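Local coordinates for DNA excision repair protein ERCC-6-like (Homo sapiens, PDB 5JNO) that acts as an ATP-dependent DNA translocase and tension sensor on stretched, catenated DNA until it is resolved in anaphase, this piece being its N-terminal TPR region, at residues Tyr12-Thr23 and Leu34-Asn44. Numbering follows the deposited sequence.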
loop_
_atom_site.group_PDB
_atom_site.type_symbol
_atom_site.label_atom_id
_atom_site.label_comp_id
_atom_site.label_asym_id
_atom_site.label_seq_id
_atom_site.Cartn_x
_atom_site.Cartn_y
_atom_site.Cartn_z
ATOM N N TYR B 12 0.237 -2.623 -9.788
ATOM C CA TYR B 12 -0.798 -2.827 -8.791
ATOM C C TYR B 12 -1.744 -1.633 -8.711
ATOM O O TYR B 12 -2.976 -1.795 -8.850
ATOM C CB TYR B 12 -0.221 -3.139 -7.433
ATOM C CG TYR B 12 -1.262 -3.201 -6.341
ATOM C CD1 TYR B 12 -1.975 -4.386 -6.084
ATOM C CD2 TYR B 12 -1.563 -2.081 -5.572
ATOM C CE1 TYR B 12 -2.959 -4.445 -5.092
ATOM C CE2 TYR B 12 -2.552 -2.129 -4.584
ATOM C CZ TYR B 12 -3.247 -3.322 -4.353
ATOM O OH TYR B 12 -4.212 -3.362 -3.379
ATOM N N LEU B 13 -1.177 -0.448 -8.545
ATOM C CA LEU B 13 -1.988 0.749 -8.404
ATOM C C LEU B 13 -2.798 1.120 -9.661
ATOM O O LEU B 13 -3.912 1.607 -9.545
ATOM C CB LEU B 13 -1.151 1.939 -7.932
ATOM C CG LEU B 13 -0.603 1.843 -6.489
ATOM C CD1 LEU B 13 0.594 2.778 -6.283
ATOM C CD2 LEU B 13 -1.665 2.179 -5.464
ATOM N N ARG B 14 -2.241 0.931 -10.841
ATOM C CA ARG B 14 -2.950 1.262 -12.076
ATOM C C ARG B 14 -4.122 0.263 -12.232
ATOM O O ARG B 14 -5.228 0.669 -12.559
ATOM C CB ARG B 14 -1.986 1.221 -13.283
ATOM C CG ARG B 14 -2.598 1.390 -14.680
ATOM C CD ARG B 14 -1.542 1.190 -15.777
ATOM N NE ARG B 14 -0.465 2.204 -15.706
ATOM C CZ ARG B 14 0.805 2.025 -15.283
ATOM N NH1 ARG B 14 1.270 0.828 -14.879
ATOM N NH2 ARG B 14 1.643 3.077 -15.270
ATOM N N TYR B 15 -3.861 -1.018 -11.955
ATOM C CA TYR B 15 -4.885 -2.065 -12.005
ATOM C C TYR B 15 -6.060 -1.778 -11.099
ATOM O O TYR B 15 -7.201 -1.869 -11.545
ATOM C CB TYR B 15 -4.315 -3.455 -11.687
ATOM C CG TYR B 15 -3.360 -3.996 -12.733
ATOM C CD1 TYR B 15 -3.497 -3.676 -14.094
ATOM C CD2 TYR B 15 -2.326 -4.859 -12.368
ATOM C CE1 TYR B 15 -2.632 -4.193 -15.046
ATOM C CE2 TYR B 15 -1.434 -5.355 -13.306
ATOM C CZ TYR B 15 -1.597 -5.023 -14.637
ATOM O OH TYR B 15 -0.743 -5.538 -15.567
ATOM N N VAL B 16 -5.802 -1.394 -9.857
ATOM C CA VAL B 16 -6.886 -1.047 -8.931
ATOM C C VAL B 16 -7.623 0.192 -9.404
ATOM O O VAL B 16 -8.847 0.208 -9.357
ATOM C CB VAL B 16 -6.390 -0.848 -7.470
ATOM C CG1 VAL B 16 -7.466 -0.271 -6.551
ATOM C CG2 VAL B 16 -5.910 -2.176 -6.924
ATOM N N LYS B 17 -6.899 1.230 -9.833
ATOM C CA LYS B 17 -7.563 2.432 -10.322
ATOM C C LYS B 17 -8.556 2.086 -11.464
ATOM O O LYS B 17 -9.685 2.566 -11.470
ATOM C CB LYS B 17 -6.563 3.459 -10.827
ATOM C CG LYS B 17 -7.203 4.788 -11.220
ATOM C CD LYS B 17 -6.260 5.664 -12.039
ATOM C CE LYS B 17 -6.780 7.099 -12.212
ATOM N NZ LYS B 17 -6.300 8.036 -11.147
ATOM N N GLU B 18 -8.101 1.270 -12.407
ATOM C CA GLU B 18 -8.896 0.905 -13.596
ATOM C C GLU B 18 -10.017 -0.070 -13.260
ATOM O O GLU B 18 -11.096 0.012 -13.840
ATOM C CB GLU B 18 -8.007 0.335 -14.705
ATOM C CG GLU B 18 -7.236 1.421 -15.444
ATOM C CD GLU B 18 -6.041 0.906 -16.231
ATOM O OE1 GLU B 18 -5.796 -0.322 -16.239
ATOM O OE2 GLU B 18 -5.325 1.744 -16.832
ATOM N N ALA B 19 -9.767 -0.976 -12.315
ATOM C CA ALA B 19 -10.811 -1.882 -11.843
ATOM C C ALA B 19 -11.951 -1.127 -11.170
ATOM O O ALA B 19 -13.118 -1.473 -11.370
ATOM C CB ALA B 19 -10.247 -2.946 -10.923
ATOM N N LYS B 20 -11.617 -0.085 -10.402
ATOM C CA LYS B 20 -12.642 0.781 -9.816
ATOM C C LYS B 20 -13.455 1.531 -10.872
ATOM O O LYS B 20 -14.667 1.611 -10.754
ATOM C CB LYS B 20 -12.040 1.768 -8.828
ATOM C CG LYS B 20 -11.639 1.089 -7.538
ATOM C CD LYS B 20 -10.991 2.064 -6.588
ATOM C CE LYS B 20 -10.600 1.361 -5.299
ATOM N NZ LYS B 20 -10.066 2.339 -4.307
ATOM N N GLU B 21 -12.782 2.090 -11.878
ATOM C CA GLU B 21 -13.454 2.826 -12.946
ATOM C C GLU B 21 -14.355 1.902 -13.745
ATOM O O GLU B 21 -15.507 2.249 -14.018
ATOM C CB GLU B 21 -12.450 3.522 -13.857
ATOM C CG GLU B 21 -11.955 4.840 -13.272
ATOM C CD GLU B 21 -10.518 5.207 -13.660
ATOM O OE1 GLU B 21 -9.973 4.643 -14.636
ATOM O OE2 GLU B 21 -9.928 6.074 -12.977
ATOM N N ALA B 22 -13.836 0.718 -14.074
ATOM C CA ALA B 22 -14.611 -0.326 -14.740
ATOM C C ALA B 22 -15.880 -0.697 -13.963
ATOM O O ALA B 22 -16.948 -0.895 -14.560
ATOM C CB ALA B 22 -13.759 -1.564 -14.982
ATOM N N THR B 23 -15.762 -0.786 -12.644
ATOM C CA THR B 23 -16.904 -1.091 -11.782
ATOM C C THR B 23 -17.910 0.051 -11.851
ATOM O O THR B 23 -19.088 -0.209 -12.095
ATOM C CB THR B 23 -16.478 -1.358 -10.315
ATOM O OG1 THR B 23 -15.622 -2.513 -10.254
ATOM C CG2 THR B 23 -17.706 -1.605 -9.442
ATOM N N LEU B 34 -9.027 -7.146 -13.911
ATOM C CA LEU B 34 -8.045 -6.192 -13.347
ATOM C C LEU B 34 -7.778 -6.378 -11.841
ATOM O O LEU B 34 -6.607 -6.477 -11.427
ATOM C CB LEU B 34 -8.454 -4.750 -13.632
ATOM C CG LEU B 34 -8.428 -4.350 -15.106
ATOM C CD1 LEU B 34 -9.101 -2.998 -15.275
ATOM C CD2 LEU B 34 -7.011 -4.309 -15.658
ATOM N N PHE B 35 -8.837 -6.465 -11.031
ATOM C CA PHE B 35 -8.660 -6.837 -9.629
ATOM C C PHE B 35 -7.850 -8.120 -9.456
ATOM O O PHE B 35 -7.078 -8.224 -8.517
ATOM C CB PHE B 35 -9.982 -6.957 -8.868
ATOM C CG PHE B 35 -10.619 -5.634 -8.527
ATOM C CD1 PHE B 35 -9.912 -4.648 -7.812
ATOM C CD2 PHE B 35 -11.957 -5.380 -8.859
ATOM C CE1 PHE B 35 -10.524 -3.431 -7.485
ATOM C CE2 PHE B 35 -12.569 -4.164 -8.538
ATOM C CZ PHE B 35 -11.857 -3.191 -7.851
ATOM N N ASN B 36 -8.003 -9.094 -10.343
ATOM C CA ASN B 36 -7.212 -10.322 -10.227
ATOM C C ASN B 36 -5.749 -10.156 -10.528
ATOM O O ASN B 36 -4.927 -10.810 -9.902
ATOM C CB ASN B 36 -7.781 -11.426 -11.117
ATOM C CG ASN B 36 -8.861 -12.196 -10.416
ATOM O OD1 ASN B 36 -8.581 -12.928 -9.465
ATOM N ND2 ASN B 36 -10.098 -12.004 -10.837
ATOM N N LEU B 37 -5.435 -9.331 -11.520
ATOM C CA LEU B 37 -4.047 -8.999 -11.842
ATOM C C LEU B 37 -3.375 -8.235 -10.673
ATOM O O LEU B 37 -2.203 -8.468 -10.366
ATOM C CB LEU B 37 -3.974 -8.180 -13.133
ATOM C CG LEU B 37 -4.405 -8.931 -14.387
ATOM C CD1 LEU B 37 -4.603 -7.974 -15.553
ATOM C CD2 LEU B 37 -3.403 -10.018 -14.744
ATOM N N ALA B 38 -4.141 -7.369 -10.012
ATOM C CA ALA B 38 -3.727 -6.736 -8.755
ATOM C C ALA B 38 -3.473 -7.732 -7.609
ATOM O O ALA B 38 -2.428 -7.691 -6.952
ATOM C CB ALA B 38 -4.753 -5.699 -8.331
ATOM N N LYS B 39 -4.420 -8.633 -7.387
ATOM C CA LYS B 39 -4.284 -9.683 -6.380
ATOM C C LYS B 39 -3.016 -10.506 -6.580
ATOM O O LYS B 39 -2.418 -10.988 -5.602
ATOM C CB LYS B 39 -5.514 -10.620 -6.388
ATOM C CG LYS B 39 -5.373 -11.859 -5.513
ATOM C CD LYS B 39 -6.701 -12.590 -5.284
ATOM C CE LYS B 39 -7.235 -13.243 -6.562
ATOM N NZ LYS B 39 -6.263 -14.123 -7.283
ATOM N N ASP B 40 -2.635 -10.702 -7.839
ATOM C CA ASP B 40 -1.457 -11.500 -8.163
ATOM C C ASP B 40 -0.159 -10.812 -7.799
ATOM O O ASP B 40 0.844 -11.493 -7.606
ATOM C CB ASP B 40 -1.380 -11.792 -9.652
ATOM C CG ASP B 40 -2.461 -12.753 -10.141
ATOM O OD1 ASP B 40 -3.224 -13.378 -9.352
ATOM O OD2 ASP B 40 -2.518 -12.862 -11.373
ATOM N N ILE B 41 -0.164 -9.484 -7.763
ATOM C CA ILE B 41 1.007 -8.713 -7.331
ATOM C C ILE B 41 1.003 -8.543 -5.813
ATOM O O ILE B 41 2.016 -8.780 -5.164
ATOM C CB ILE B 41 1.044 -7.324 -8.014
ATOM C CG1 ILE B 41 1.095 -7.488 -9.539
ATOM C CG2 ILE B 41 2.230 -6.494 -7.501
ATOM C CD1 ILE B 41 0.856 -6.224 -10.324
ATOM N N PHE B 42 -0.129 -8.137 -5.243
ATOM C CA PHE B 42 -0.183 -7.718 -3.834
ATOM C C PHE B 42 -1.551 -8.080 -3.250
ATOM O O PHE B 42 -2.448 -7.235 -3.163
ATOM C CB PHE B 42 0.089 -6.205 -3.745
ATOM C CG PHE B 42 0.298 -5.657 -2.344
ATOM C CD1 PHE B 42 0.058 -6.406 -1.182
ATOM C CD2 PHE B 42 0.724 -4.336 -2.197
ATOM C CE1 PHE B 42 0.259 -5.865 0.074
ATOM C CE2 PHE B 42 0.939 -3.784 -0.933
ATOM C CZ PHE B 42 0.702 -4.554 0.201
ATOM N N PRO B 43 -1.704 -9.344 -2.826
ATOM C CA PRO B 43 -3.028 -9.756 -2.349
ATOM C C PRO B 43 -3.399 -9.027 -1.051
ATOM O O PRO B 43 -2.522 -8.808 -0.224
ATOM C CB PRO B 43 -2.866 -11.276 -2.123
ATOM C CG PRO B 43 -1.393 -11.518 -2.012
ATOM C CD PRO B 43 -0.735 -10.462 -2.843
ATOM N N ASN B 44 -4.661 -8.629 -0.903
ATOM C CA ASN B 44 -5.150 -8.015 0.335
ATOM C C ASN B 44 -6.661 -8.083 0.432
ATOM O O ASN B 44 -7.346 -8.056 -0.581
ATOM C CB ASN B 44 -4.688 -6.545 0.478
ATOM C CG ASN B 44 -5.181 -5.646 -0.659
ATOM O OD1 ASN B 44 -4.605 -5.635 -1.753
ATOM N ND2 ASN B 44 -6.231 -4.874 -0.399
#
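Tyr12 and Tyr15 meet segment 34-44 through different first torsions. In Tyr12, CG lies anti to the backbone N (chi1 173°), which carries the ring past Ala38 to Phe42. In Tyr15, CG lies anti to the carbonyl carbon (chi1 -68°), and the ring drops into a hole between Leu34, Leu37, Ala38 and Ile41. Leu37 CB sits over one face of that ring, 4.0 Å from its centroid, in a CH-pi contact. Ile41 CD1 comes to the ring edge, 3.9 Å from Tyr15 CE2. The Tyr12 ring turns its edge to Ala38 O, which is 3.4 Å from Tyr12 CD1 and already accepts backbone bonds from Ile41 N and Phe42 N. Phe42 CB reaches Tyr12 CD1 at 3.6 Å.

The segments belong to the antiparallel helix pair of TPR 1, helices 6-25 and 28-41. The axes of 12-23 and 34-41 run at 155° and approach to 8.2 Å. Two alanines lie between the helices: Ala38 CB packs against Val16 and the tyrosines, and Ala19 CB meets Leu34 CB at 3.7 Å. Ala19 CB also sits over the middle of the Phe35 ring, 3.3 Å from its centroid, a second CH-pi contact. Thr23 OG1 lies at the edge of the same ring and hydrogen-bonds to Ala19 O, one turn back. Thr23 N binds that oxygen from the opposite face of its plane. Val47 of helix 45-48 touches Tyr12 and Val16. The Tyr12 hydroxyl is hydrogen-bonded to a polar side chain of the chain of another protein, and a basic side chain of that chain makes a cation-pi contact with Phe42.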